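Local structure of D-glycerate 2-kinase (Thermotoga maritima, 2B8N) at residues F279-I283 / P312-P316. The protein catalyses the magnesium-dependent transfer of phosphate from ATP to D-glycerate, giving 2-phosphoglycerate in the breakdown of serine. Residues are numbered along the deposited sequence; the frame is centred on the assembly and turned at random.
Sequences FNAEI and PLKKP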
loop_
_atom_site.group_PDB
_atom_site.type_symbol
_atom_site.label_atom_id
_atom_site.label_comp_id
_atom_site.label_asym_id
_atom_site.label_seq_id
_atom_site.Cartn_x
_atom_site.Cartn_y
_atom_site.Cartn_z
ATOM N N PHE A 279 8.883 -26.086 8.139
ATOM C CA PHE A 279 9.834 -25.553 7.155
ATOM C C PHE A 279 10.971 -24.789 7.795
ATOM O O PHE A 279 10.762 -24.038 8.739
ATOM C CB PHE A 279 9.141 -24.614 6.157
ATOM C CG PHE A 279 8.314 -25.333 5.141
ATOM C CD1 PHE A 279 8.931 -26.030 4.106
ATOM C CD2 PHE A 279 6.930 -25.339 5.229
ATOM C CE1 PHE A 279 8.178 -26.729 3.169
ATOM C CE2 PHE A 279 6.158 -26.047 4.301
ATOM C CZ PHE A 279 6.781 -26.742 3.271
ATOM N N ASN A 280 12.174 -24.973 7.276
ATOM C CA ASN A 280 13.249 -24.061 7.567
ATOM C C ASN A 280 12.901 -22.796 6.773
ATOM O O ASN A 280 12.874 -22.843 5.540
ATOM C CB ASN A 280 14.604 -24.625 7.106
ATOM C CG ASN A 280 14.969 -25.938 7.783
ATOM O OD1 ASN A 280 14.830 -26.100 9.010
ATOM N ND2 ASN A 280 15.452 -26.886 6.981
ATOM N N ALA A 281 12.620 -21.693 7.464
ATOM C CA ALA A 281 12.102 -20.499 6.814
ATOM C C ALA A 281 12.956 -19.288 7.092
ATOM O O ALA A 281 13.392 -19.082 8.238
ATOM C CB ALA A 281 10.689 -20.221 7.263
ATOM N N GLU A 282 13.197 -18.486 6.044
ATOM C CA GLU A 282 13.825 -17.161 6.207
ATOM C C GLU A 282 13.281 -16.125 5.212
ATOM O O GLU A 282 12.806 -16.470 4.112
ATOM C CB GLU A 282 15.372 -17.240 6.147
ATOM C CG GLU A 282 16.098 -15.970 6.558
ATOM C CD GLU A 282 15.789 -15.482 7.990
ATOM O OE1 GLU A 282 14.653 -15.031 8.287
ATOM O OE2 GLU A 282 16.714 -15.525 8.832
ATOM N N ILE A 283 13.354 -14.867 5.636
ATOM C CA ILE A 283 13.051 -13.716 4.825
ATOM C C ILE A 283 14.312 -13.239 4.153
ATOM O O ILE A 283 15.254 -12.804 4.831
ATOM C CB ILE A 283 12.520 -12.565 5.703
ATOM C CG1 ILE A 283 11.176 -12.957 6.326
ATOM C CG2 ILE A 283 12.368 -11.289 4.870
ATOM C CD1 ILE A 283 10.682 -12.004 7.415
ATOM N N PRO A 312 20.771 -21.310 0.508
ATOM C CA PRO A 312 20.999 -20.774 1.836
ATOM C C PRO A 312 20.084 -21.354 2.917
ATOM O O PRO A 312 20.253 -21.010 4.072
ATOM C CB PRO A 312 20.723 -19.277 1.633
ATOM C CG PRO A 312 19.678 -19.242 0.633
ATOM C CD PRO A 312 20.064 -20.326 -0.335
ATOM N N LEU A 313 19.124 -22.207 2.549
ATOM C CA LEU A 313 18.329 -22.975 3.530
ATOM C C LEU A 313 18.336 -24.455 3.153
ATOM O O LEU A 313 18.443 -24.797 1.971
ATOM C CB LEU A 313 16.874 -22.515 3.577
ATOM C CG LEU A 313 16.491 -21.121 4.065
ATOM C CD1 LEU A 313 15.081 -20.786 3.584
ATOM C CD2 LEU A 313 16.563 -21.004 5.549
ATOM N N LYS A 314 18.208 -25.318 4.160
ATOM C CA LYS A 314 18.142 -26.746 3.949
ATOM C C LYS A 314 16.688 -27.120 3.749
ATOM O O LYS A 314 15.787 -26.530 4.363
ATOM C CB LYS A 314 18.689 -27.507 5.153
ATOM C CG LYS A 314 20.081 -27.104 5.553
ATOM C CD LYS A 314 20.705 -28.059 6.573
ATOM C CE LYS A 314 19.984 -28.083 7.957
ATOM N NZ LYS A 314 19.441 -26.771 8.477
ATOM N N LYS A 315 16.466 -28.116 2.897
ATOM C CA LYS A 315 15.135 -28.660 2.665
ATOM C C LYS A 315 14.635 -29.383 3.921
ATOM O O LYS A 315 15.379 -30.110 4.552
ATOM C CB LYS A 315 15.147 -29.670 1.510
ATOM C CG LYS A 315 15.612 -29.177 0.134
ATOM C CD LYS A 315 15.738 -30.383 -0.813
ATOM C CE LYS A 315 17.095 -30.451 -1.469
ATOM N NZ LYS A 315 18.214 -30.598 -0.502
ATOM N N PRO A 316 13.357 -29.218 4.271
ATOM C CA PRO A 316 12.310 -28.486 3.555
ATOM C C PRO A 316 12.415 -27.000 3.821
ATOM O O PRO A 316 12.474 -26.591 4.973
ATOM C CB PRO A 316 11.014 -29.060 4.154
ATOM C CG PRO A 316 11.415 -29.954 5.248
ATOM C CD PRO A 316 12.854 -29.781 5.528
#
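Asn280 grips the loop 312-316 twice, once through its backbone and once through its side chain. Its backbone N donates to the carbonyl O of Pro316 at 2.8 Å, while its side-chain ND2 reaches back along the loop to the carbonyl O of Lys314 at 2.7 Å. The second bond is almost straight at the hydrogen (175°), and the acceptor lies in the plane of the Asn280 amide, but the donor stands above the carbonyl plane of Lys314. CG beside the backbone N (chi1 -60°) lets ND2 reach Lys314 O while the backbone N reaches Pro316 O. The ND2 bond holds the amide's rotation, the backbone bond holds the chain itself to Pro316, and together they span the loop from Lys314 to Pro316, where a cis peptide bond precedes the proline.

The close-packed part flanks these bonds. Phe279, buried, sets the CD1 edge of its ring against Pro316, with CD1 3.7 Å from Pro316 CB, and the ring also touches Leu19 and Leu22 of helix 17-32. Leu313 turns its two methyls toward the strand: CD1 lies 3.6 Å from Asn280 O, and CD2 comes 4.0 Å from Glu282 CB. The looser, solvent-facing side belongs to Glu282 and Lys314. The chain of Glu282 bends at chi2 (59°) and its end leads away from the loop, where OE1 accepts from Ile283 N and forms a salt bridge with Lys271. Lys314 is exposed; apart from its carbonyl group, it meets Asn280 ND2 with CB.

Beyond Pro316 the chain enters strand 317-323, whose Ala318 is hydrogen-bonded, backbone to backbone, to Asn280. The contact thus lies at the start of a parallel strand pair at the edge of the mixed sheet, joined through helix 292-309 in a beta-alpha-beta crossover.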